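Local coordinates for immunomodulatory active chitinase (Trichuris suis, PDB 6G9C), which probably binds and hydrolyses chitin as a secreted family 18 glycosidase similar to mammalian chitinase, and has immunomodulatory properties in inflammatory lung disease, at residues A[55-58]-A[59-63]; A[83-86]-A[87-91]; A[94-97]-A[98-101]; A[303-306]-A[307-310]. All coordinates share one frame; numbering follows the deposited sequence. Where two conformers were deposited one is given.

Interaction 1 (A[55-58]-A[59-63]); sequences EHYQ and ANLCE
The phenol of Tyr-57 reaches along a turn that starts one residue further on and takes a backbone bond at its far end: Cys-62 N donates to Tyr-57 OH at 3.0 Å. The turn is a type II beta turn from Gln-58 to Leu-61, in the loop that leads into strand 64-72 of the TIM barrel. It is closed by Leu-61 N to Gln-58 O, 3.1 Å. Asn-60 takes the third position, where phi is positive (75°), and asparagine tolerates this backbone shape better than most residues with a side chain.

Tyr-57 reaches the far end because its CG lies anti to the backbone N (chi1 176°), sending the ring alongside the following residues. There Tyr-57 CE1 packs on Leu-61 CB at 3.8 Å, the two side chains lying alongside each other with opposite headings. The sulfur of Cys-62 sits at the ring's edge, 89° off the normal, with SG 4.0 Å from Tyr-57 CE1. A tyrosine suits this place because its flat apolar body fills the turn's flank while its hydroxyl takes up the N-H of Cys-62, a buried residue. That hydroxyl also hydrogen-bonds to Gln-100 OE1, an oxygen that accepts from Asn-60 N as well, so one amide oxygen serves both the phenol and the turn's third residue. Gln-58, its chain extended, is joined through water to the carbonyl of the next residue within the same turn: the water accepts from Gln-58 NE2 at 3.1 Å and donates to Ala-59 O at 2.9 Å.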
loop_
_atom_site.group_PDB
_atom_site.type_symbol
_atom_site.label_atom_id
_atom_site.label_comp_id
_atom_site.label_asym_id
_atom_site.label_seq_id
_atom_site.Cartn_x
_atom_site.Cartn_y
_atom_site.Cartn_z
ATOM N N GLU A 55 -7.941 10.835 -5.840
ATOM C CA GLU A 55 -6.824 11.108 -6.731
ATOM C C GLU A 55 -6.566 12.598 -6.897
ATOM O O GLU A 55 -5.569 12.969 -7.527
ATOM C CB GLU A 55 -7.066 10.459 -8.096
ATOM C CG GLU A 55 -8.364 10.872 -8.772
ATOM C CD GLU A 55 -9.536 9.968 -8.409
ATOM O OE1 GLU A 55 -9.452 9.253 -7.381
ATOM O OE2 GLU A 55 -10.537 9.972 -9.164
ATOM N N HIS A 56 -7.446 13.454 -6.375
ATOM C CA HIS A 56 -7.185 14.886 -6.368
ATOM C C HIS A 56 -6.165 15.292 -5.313
ATOM O O HIS A 56 -5.681 16.430 -5.357
ATOM C CB HIS A 56 -8.493 15.662 -6.166
ATOM C CG HIS A 56 -9.389 15.652 -7.367
ATOM N ND1 HIS A 56 -10.756 15.496 -7.280
ATOM C CD2 HIS A 56 -9.108 15.773 -8.689
ATOM C CE1 HIS A 56 -11.280 15.531 -8.493
ATOM N NE2 HIS A 56 -10.300 15.690 -9.368
ATOM N N TYR A 57 -5.841 14.405 -4.366
ATOM C CA TYR A 57 -4.797 14.696 -3.391
ATOM C C TYR A 57 -3.474 14.922 -4.117
ATOM O O TYR A 57 -3.222 14.356 -5.183
ATOM C CB TYR A 57 -4.657 13.547 -2.374
ATOM C CG TYR A 57 -3.513 13.759 -1.399
ATOM C CD1 TYR A 57 -3.643 14.651 -0.336
ATOM C CD2 TYR A 57 -2.288 13.107 -1.571
ATOM C CE1 TYR A 57 -2.600 14.875 0.545
ATOM C CE2 TYR A 57 -1.234 13.319 -0.682
ATOM C CZ TYR A 57 -1.394 14.215 0.355
ATOM O OH TYR A 57 -0.358 14.453 1.233
ATOM N N GLN A 58 -2.633 15.783 -3.553
ATOM C CA GLN A 58 -1.357 16.137 -4.162
ATOM C C GLN A 58 -0.228 15.693 -3.243
ATOM O O GLN A 58 -0.220 16.043 -2.060
ATOM C CB GLN A 58 -1.282 17.646 -4.424
ATOM C CG GLN A 58 0.078 18.155 -4.891
ATOM C CD GLN A 58 -0.003 19.608 -5.359
ATOM O OE1 GLN A 58 -0.630 19.914 -6.374
ATOM N NE2 GLN A 58 0.594 20.508 -4.589
ATOM N N ALA A 59 0.722 14.926 -3.791
ATOM C CA ALA A 59 1.809 14.371 -2.993
ATOM C C ALA A 59 2.507 15.448 -2.169
ATOM O O ALA A 59 2.766 16.556 -2.656
ATOM C CB ALA A 59 2.822 13.666 -3.902
ATOM N N ASN A 60 2.778 15.116 -0.902
ATOM C CA ASN A 60 3.528 15.909 0.076
ATOM C C ASN A 60 2.758 17.099 0.636
ATOM O O ASN A 60 3.329 17.906 1.376
ATOM C CB ASN A 60 4.865 16.381 -0.503
ATOM C CG ASN A 60 5.787 15.228 -0.800
ATOM O OD1 ASN A 60 5.973 14.349 0.037
ATOM N ND2 ASN A 60 6.348 15.206 -2.002
ATOM N N LEU A 61 1.480 17.245 0.295
ATOM C CA LEU A 61 0.644 18.258 0.929
ATOM C C LEU A 61 0.582 18.057 2.442
ATOM O O LEU A 61 0.750 19.008 3.217
ATOM C CB LEU A 61 -0.750 18.171 0.325
ATOM C CG LEU A 61 -1.636 19.359 0.049
ATOM C CD1 LEU A 61 -0.893 20.404 -0.742
ATOM C CD2 LEU A 61 -2.850 18.837 -0.703
ATOM N N CYS A 62 0.360 16.819 2.876
ATOM C CA CYS A 62 0.120 16.466 4.270
ATOM C C CYS A 62 1.032 15.304 4.629
ATOM O O CYS A 62 1.402 14.516 3.759
ATOM C CB CYS A 62 -1.336 16.035 4.511
ATOM S SG CYS A 62 -2.453 17.223 3.786
ATOM N N GLU A 63 1.408 15.196 5.904
ATOM C CA GLU A 63 1.991 13.923 6.326
ATOM C C GLU A 63 0.928 12.942 6.790
ATOM O O GLU A 63 1.105 11.727 6.650
ATOM C CB GLU A 63 3.025 14.107 7.438
ATOM C CG GLU A 63 3.935 12.891 7.558
ATOM C CD GLU A 63 4.882 12.955 8.732
ATOM O OE1 GLU A 63 4.966 14.018 9.387
ATOM O OE2 GLU A 63 5.544 11.931 8.998
HETATM O O HOH W 1 2.345 19.396 -2.352
#

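Interaction 2 (A[83-86]-A[87-91]); sequences WNDI and DVLYP
Asp-85 CB caps one face of the Tyr-90 ring, 3.9 Å from its centroid, as a CH-pi contact; the carboxylate beyond it runs within 2° of parallel to the ring but is displaced past its edge. Farther along the ring, Ile-86 CG1 packs on Tyr-90 CE2 at 3.6 Å. The Tyr-90 ring reaches back over these residues because its CG lies anti to its own carbonyl carbon, beside the backbone N (chi1 -68°). A water then ties the two polar ends together, donating to Asp-85 OD2 and accepting from Tyr-90 OH, both at 2.7 Å.

Behind these side chains stands the opening turn of helix 85-94, widened to pi type. Asn-84 O receives two donors, Leu-89 N at 2.9 Å in the carbonyl plane and Val-88 N at 3.0 Å from above that plane, while Tyr-90 N reaches five residues back to Asp-85 O at 2.7 Å. Pro-91 suits the kink that follows, since its nitrogen has no hydrogen to give to the preceding turn. Asn-84 occupies the N-cap position without a side-chain capping bond; its amide turns instead to Gln-44.

In the second shell, Tyr-67 bonds Asp-85 OD1 through its hydroxyl and meets Tyr-90 edge-to-face, as Phe-145 also does. Glu-82 N gives Asp-85 OD2 a backbone donor. With Tyr-67, Glu-82 N and the water all serving its two oxygens, the buried Asp-85 carboxylate probably remains ionised, and its negative charge near the helix N-terminus would be favourable to the helix dipole.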
loop_
_atom_site.group_PDB
_atom_site.type_symbol
_atom_site.label_atom_id
_atom_site.label_comp_id
_atom_site.label_asym_id
_atom_site.label_seq_id
_atom_site.Cartn_x
_atom_site.Cartn_y
_atom_site.Cartn_z
ATOM N N TRP A 83 -21.622 4.214 1.238
ATOM C CA TRP A 83 -21.791 2.947 0.541
ATOM C C TRP A 83 -20.532 2.492 -0.184
ATOM O O TRP A 83 -20.394 1.296 -0.466
ATOM C CB TRP A 83 -22.934 3.074 -0.467
ATOM C CG TRP A 83 -22.578 3.962 -1.618
ATOM C CD1 TRP A 83 -22.619 5.332 -1.648
ATOM C CD2 TRP A 83 -22.105 3.547 -2.906
ATOM N NE1 TRP A 83 -22.206 5.790 -2.878
ATOM C CE2 TRP A 83 -21.888 4.716 -3.669
ATOM C CE3 TRP A 83 -21.845 2.301 -3.489
ATOM C CZ2 TRP A 83 -21.424 4.673 -4.983
ATOM C CZ3 TRP A 83 -21.386 2.262 -4.794
ATOM C CH2 TRP A 83 -21.181 3.439 -5.527
ATOM N N ASN A 84 -19.617 3.410 -0.511
ATOM C CA ASN A 84 -18.434 3.068 -1.292
ATOM C C ASN A 84 -17.136 3.356 -0.546
ATOM O O ASN A 84 -16.088 3.496 -1.181
ATOM C CB ASN A 84 -18.451 3.792 -2.647
ATOM C CG ASN A 84 -18.531 5.311 -2.513
ATOM O OD1 ASN A 84 -18.872 5.838 -1.455
ATOM N ND2 ASN A 84 -18.231 6.019 -3.601
ATOM N N ASP A 85 -17.177 3.450 0.787
ATOM C CA ASP A 85 -15.953 3.679 1.555
ATOM C C ASP A 85 -14.976 2.519 1.379
ATOM O O ASP A 85 -13.868 2.690 0.852
ATOM C CB ASP A 85 -16.281 3.865 3.041
ATOM C CG ASP A 85 -16.761 5.269 3.382
ATOM O OD1 ASP A 85 -16.319 6.242 2.734
ATOM O OD2 ASP A 85 -17.584 5.395 4.316
ATOM N N ILE A 86 -15.380 1.324 1.826
ATOM C CA ILE A 86 -14.489 0.164 1.824
ATOM C C ILE A 86 -14.110 -0.224 0.405
ATOM O O ILE A 86 -12.944 -0.523 0.122
ATOM C CB ILE A 86 -15.149 -1.012 2.565
ATOM C CG1 ILE A 86 -15.127 -0.774 4.073
ATOM C CG2 ILE A 86 -14.459 -2.323 2.220
ATOM C CD1 ILE A 86 -16.151 -1.614 4.827
ATOM N N ASP A 87 -15.079 -0.198 -0.515
ATOM C CA ASP A 87 -14.848 -0.676 -1.873
ATOM C C ASP A 87 -14.066 0.311 -2.736
ATOM O O ASP A 87 -13.321 -0.118 -3.622
ATOM C CB ASP A 87 -16.187 -0.999 -2.542
ATOM C CG ASP A 87 -16.822 -2.263 -1.990
ATOM O OD1 ASP A 87 -16.133 -2.993 -1.248
ATOM O OD2 ASP A 87 -18.007 -2.527 -2.290
ATOM N N VAL A 88 -14.218 1.622 -2.524
ATOM C CA VAL A 88 -13.688 2.583 -3.490
ATOM C C VAL A 88 -12.802 3.629 -2.823
ATOM O O VAL A 88 -11.635 3.799 -3.193
ATOM C CB VAL A 88 -14.833 3.265 -4.266
ATOM C CG1 VAL A 88 -14.281 4.281 -5.243
ATOM C CG2 VAL A 88 -15.670 2.230 -5.015
ATOM N N LEU A 89 -13.343 4.334 -1.829
ATOM C CA LEU A 89 -12.675 5.532 -1.335
ATOM C C LEU A 89 -11.497 5.213 -0.419
ATOM O O LEU A 89 -10.442 5.848 -0.544
ATOM C CB LEU A 89 -13.683 6.440 -0.624
ATOM C CG LEU A 89 -14.816 6.982 -1.495
ATOM C CD1 LEU A 89 -15.667 7.939 -0.659
ATOM C CD2 LEU A 89 -14.270 7.687 -2.762
ATOM N N TYR A 90 -11.654 4.277 0.530
ATOM C CA TYR A 90 -10.509 3.869 1.346
ATOM C C TYR A 90 -9.319 3.462 0.486
ATOM O O TYR A 90 -8.221 4.008 0.692
ATOM C CB TYR A 90 -10.839 2.695 2.287
ATOM C CG TYR A 90 -11.805 2.942 3.432
ATOM C CD1 TYR A 90 -12.256 4.221 3.763
ATOM C CD2 TYR A 90 -12.268 1.864 4.189
ATOM C CE1 TYR A 90 -13.149 4.409 4.826
ATOM C CE2 TYR A 90 -13.147 2.043 5.228
ATOM C CZ TYR A 90 -13.583 3.310 5.551
ATOM O OH TYR A 90 -14.470 3.443 6.605
ATOM N N PRO A 91 -9.441 2.527 -0.463
ATOM C CA PRO A 91 -8.259 2.176 -1.262
ATOM C C PRO A 91 -7.805 3.309 -2.151
ATOM O O PRO A 91 -6.606 3.407 -2.433
ATOM C CB PRO A 91 -8.724 0.968 -2.085
ATOM C CG PRO A 91 -10.179 1.109 -2.161
ATOM C CD PRO A 91 -10.610 1.720 -0.861
HETATM O O HOH W 2 -17.798 -0.005 0.249
HETATM O O HOH W 3 -16.141 5.518 6.588
#

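Interaction 3 (A[94-97]-A[98-101]); sequences MKQK and SSQP
With its OG beside the backbone N and anti to the carbonyl carbon (chi1 -62°), Ser-98 turns its hydroxyl back toward Lys-95 O. That bond, at 3.2 Å, is weak, and the same hydroxyl also hydrogen-bonds to Ser-98 OG of the second subunit. The firm link is between backbones, Ser-98 N to Lys-95 O at 3.0 Å, with the donor 44° out of the carbonyl plane. A small serine probably suits this place, since it can bond at the subunit boundary without holding the chains apart. Lys-95, its chain extended, offers NZ to Ser-98 O of the second subunit.

After helix 85-94 the chain keeps helix-like backbone angles through 95-97 without the regular bonds, on its way to strand 104-110 of the TIM barrel. Its bonds become weak and divided: Ser-99 N makes a weak hydrogen bond to Gln-96 O at 3.3 Å, and Gln-100 N makes two more weak ones, to Gln-96 O at 3.2 Å and Lys-97 O at 3.3 Å. Water supplements them, donating to Gln-96 O and meeting Ser-99 OG, each at 2.8 Å. Pro-101, lacking an N-H, instead directs its CA hydrogen at Lys-97 O, 3.4 Å from CA to O. Lys-97 keeps its chain extended past CG, laying its methylenes on Val-105 and carrying NZ to a salt bridge with Asp-146.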
loop_
_atom_site.group_PDB
_atom_site.type_symbol
_atom_site.label_atom_id
_atom_site.label_comp_id
_atom_site.label_asym_id
_atom_site.label_seq_id
_atom_site.Cartn_x
_atom_site.Cartn_y
_atom_site.Cartn_z
ATOM N N MET A 94 -5.601 5.264 0.110
ATOM C CA MET A 94 -4.376 4.499 0.345
ATOM C C MET A 94 -3.456 4.504 -0.876
ATOM O O MET A 94 -2.231 4.439 -0.725
ATOM C CB MET A 94 -4.706 3.049 0.729
ATOM C CG MET A 94 -5.529 2.897 1.981
ATOM S SD MET A 94 -4.924 3.899 3.351
ATOM C CE MET A 94 -6.192 3.510 4.565
ATOM N N LYS A 95 -4.032 4.557 -2.084
ATOM C CA LYS A 95 -3.251 4.607 -3.321
ATOM C C LYS A 95 -2.248 5.754 -3.323
ATOM O O LYS A 95 -1.191 5.662 -3.961
ATOM C CB LYS A 95 -4.181 4.789 -4.526
ATOM C CG LYS A 95 -4.849 3.555 -5.093
ATOM C CD LYS A 95 -5.502 3.930 -6.433
ATOM C CE LYS A 95 -6.263 2.778 -7.071
ATOM N NZ LYS A 95 -6.570 3.062 -8.512
ATOM N N GLN A 96 -2.587 6.866 -2.666
ATOM C CA GLN A 96 -1.719 8.036 -2.667
ATOM C C GLN A 96 -0.371 7.765 -2.018
ATOM O O GLN A 96 0.566 8.543 -2.216
ATOM C CB GLN A 96 -2.421 9.191 -1.955
ATOM C CG GLN A 96 -3.713 9.567 -2.635
ATOM C CD GLN A 96 -3.504 9.863 -4.089
ATOM O OE1 GLN A 96 -4.127 9.244 -4.957
ATOM N NE2 GLN A 96 -2.605 10.804 -4.375
ATOM N N LYS A 97 -0.250 6.683 -1.248
ATOM C CA LYS A 97 1.046 6.320 -0.695
ATOM C C LYS A 97 2.060 5.982 -1.777
ATOM O O LYS A 97 3.264 6.000 -1.505
ATOM C CB LYS A 97 0.896 5.134 0.259
ATOM C CG LYS A 97 0.029 5.435 1.472
ATOM C CD LYS A 97 0.043 4.254 2.453
ATOM C CE LYS A 97 -0.695 4.591 3.737
ATOM N NZ LYS A 97 -0.607 3.440 4.733
ATOM N N SER A 98 1.598 5.654 -2.989
ATOM C CA SER A 98 2.508 5.325 -4.084
ATOM C C SER A 98 3.366 6.521 -4.484
ATOM O O SER A 98 4.556 6.368 -4.779
ATOM C CB SER A 98 1.712 4.821 -5.284
ATOM O OG SER A 98 1.021 3.634 -4.936
ATOM N N SER A 99 2.788 7.716 -4.508
ATOM C CA SER A 99 3.571 8.905 -4.824
ATOM C C SER A 99 4.087 9.621 -3.582
ATOM O O SER A 99 4.846 10.584 -3.714
ATOM C CB SER A 99 2.750 9.867 -5.688
ATOM O OG SER A 99 1.379 9.826 -5.341
ATOM N N GLN A 100 3.720 9.157 -2.387
ATOM C CA GLN A 100 4.196 9.754 -1.139
ATOM C C GLN A 100 4.350 8.646 -0.106
ATOM O O GLN A 100 3.445 8.392 0.704
ATOM C CB GLN A 100 3.245 10.841 -0.637
ATOM C CG GLN A 100 3.810 11.678 0.507
ATOM C CD GLN A 100 2.745 12.444 1.253
ATOM O OE1 GLN A 100 1.779 12.916 0.659
ATOM N NE2 GLN A 100 2.904 12.559 2.571
ATOM N N PRO A 101 5.505 7.970 -0.091
ATOM C CA PRO A 101 5.652 6.767 0.745
ATOM C C PRO A 101 5.486 7.014 2.238
ATOM O O PRO A 101 5.061 6.097 2.951
ATOM C CB PRO A 101 7.071 6.278 0.407
ATOM C CG PRO A 101 7.396 6.908 -0.912
ATOM C CD PRO A 101 6.684 8.215 -0.945
HETATM O O HOH W 4 0.454 11.176 -3.108
#

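Interaction 4 (A[303-306]-A[307-310]); sequences LREA and GVIS
Apolar contact across this hairpin-like bend is made by Leu-303, whose CD1 approaches Val-308 CG2 at 3.9 Å and Ser-310 CB at 4.1 Å. The Leu-303 and Val-308 side chains cross at about a right angle, so a methyl of one meets a methyl of the other. Glu-305, extended with CG anti to its backbone N (chi1 -178°), lays its aliphatic part near Val-308. Val-308 was modelled in two conformers, and its side-chain contacts hold for one of them. A beta-branched residue is well placed here, at the start of strand 308-310.

The polar contacts belong to the backbone. A type II beta turn runs from Glu-305 to Val-308, closed by Val-308 N to Glu-305 O at 3.2 Å. Gly-307 occupies its third position with phi 97°, where a CB would press against the carbonyl oxygen of Ala-306, so the missing side chain explains the choice of residue. Beyond this bond a water takes the place of a direct one, accepting from Glu-305 N and donating to Val-308 O, both at 2.9 Å, and so bridges the gap between the two arms.

Strand 308-310 pairs antiparallel with strand 268-281, Gly-307 and Ile-309 bonding to Gly-278 and Gly-276, in the alpha+beta insertion domain that family 18 chitinases of this type carry between their last two barrel strands. Ser-310 then N-caps helix 311-319, and Glu-313 of that helix reaches back to both Ser-310 N and Leu-303 N, joining the helix to each arm of the bend.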
loop_
_atom_site.group_PDB
_atom_site.type_symbol
_atom_site.label_atom_id
_atom_site.label_comp_id
_atom_site.label_asym_id
_atom_site.label_seq_id
_atom_site.Cartn_x
_atom_site.Cartn_y
_atom_site.Cartn_z
ATOM N N LEU A 303 -21.424 23.848 -1.877
ATOM C CA LEU A 303 -21.618 23.269 -0.549
ATOM C C LEU A 303 -23.093 23.086 -0.215
ATOM O O LEU A 303 -23.436 22.161 0.526
ATOM C CB LEU A 303 -20.944 24.124 0.527
ATOM C CG LEU A 303 -19.424 24.312 0.478
ATOM C CD1 LEU A 303 -18.851 24.501 1.863
ATOM C CD2 LEU A 303 -18.729 23.169 -0.231
ATOM N N ARG A 304 -23.967 23.948 -0.739
ATOM C CA ARG A 304 -25.418 23.820 -0.568
ATOM C C ARG A 304 -25.799 23.671 0.903
ATOM O O ARG A 304 -26.591 22.807 1.285
ATOM C CB ARG A 304 -25.968 22.647 -1.380
ATOM C CG ARG A 304 -25.719 22.727 -2.875
ATOM C CD ARG A 304 -25.637 21.320 -3.431
ATOM N NE ARG A 304 -25.706 21.263 -4.886
ATOM C CZ ARG A 304 -25.628 20.136 -5.589
ATOM N NH1 ARG A 304 -25.476 18.974 -4.964
ATOM N NH2 ARG A 304 -25.706 20.171 -6.914
ATOM N N GLU A 305 -25.224 24.526 1.740
ATOM C CA GLU A 305 -25.537 24.525 3.164
ATOM C C GLU A 305 -25.538 25.967 3.648
ATOM O O GLU A 305 -24.480 26.594 3.732
ATOM C CB GLU A 305 -24.534 23.686 3.945
ATOM C CG GLU A 305 -24.831 23.610 5.431
ATOM C CD GLU A 305 -23.740 22.906 6.200
ATOM O OE1 GLU A 305 -22.899 22.235 5.562
ATOM O OE2 GLU A 305 -23.719 23.027 7.443
ATOM N N ALA A 306 -26.718 26.496 3.950
ATOM C CA ALA A 306 -26.804 27.877 4.401
ATOM C C ALA A 306 -25.905 28.097 5.614
ATOM O O ALA A 306 -25.822 27.253 6.513
ATOM C CB ALA A 306 -28.254 28.244 4.718
ATOM N N GLY A 307 -25.176 29.210 5.601
ATOM C CA GLY A 307 -24.277 29.577 6.666
ATOM C C GLY A 307 -22.819 29.214 6.452
ATOM O O GLY A 307 -21.990 29.585 7.290
ATOM N N VAL A 308 -22.472 28.485 5.384
ATOM C CA VAL A 308 -21.091 28.086 5.138
ATOM C C VAL A 308 -20.742 28.344 3.674
ATOM O O VAL A 308 -21.613 28.417 2.803
ATOM C CB VAL A 308 -20.832 26.605 5.518
ATOM C CG1 VAL A 308 -21.743 25.680 4.752
ATOM C CG2 VAL A 308 -19.382 26.221 5.294
ATOM N N ILE A 309 -19.441 28.495 3.416
ATOM C CA ILE A 309 -18.909 28.746 2.076
ATOM C C ILE A 309 -17.518 28.138 2.033
ATOM O O ILE A 309 -16.824 28.083 3.052
ATOM C CB ILE A 309 -18.875 30.259 1.739
ATOM C CG1 ILE A 309 -18.501 30.501 0.259
ATOM C CG2 ILE A 309 -17.871 30.997 2.641
ATOM C CD1 ILE A 309 -18.822 31.942 -0.242
ATOM N N SER A 310 -17.111 27.666 0.857
ATOM C CA SER A 310 -15.751 27.174 0.688
ATOM C C SER A 310 -14.838 28.288 0.178
ATOM O O SER A 310 -15.289 29.273 -0.403
ATOM C CB SER A 310 -15.715 26.008 -0.295
ATOM O OG SER A 310 -15.972 26.493 -1.613
HETATM O O HOH W 5 -23.377 26.672 1.283
#

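Interactions 1, 2 and 3 follow in series along the first part of the TIM barrel, and interaction 4 comes some two hundred residues later. Interactions 1 and 3, with centres 9 Å apart, touch directly; they join the approach to strand 64-72 with the approach to strand 104-110, two neighbouring parallel barrel strands. Interactions 2 and 3 are consecutive, at the beginning of helix 85-94 and in the loop that follows it, with centres 16 Å apart. Interaction 4 stands apart, 24 to 31 Å from the others between centres, in the insertion beyond strand 268-281. Of the four, interaction 3 alone reaches the second subunit, so barrel loop packing and dimer contact meet there.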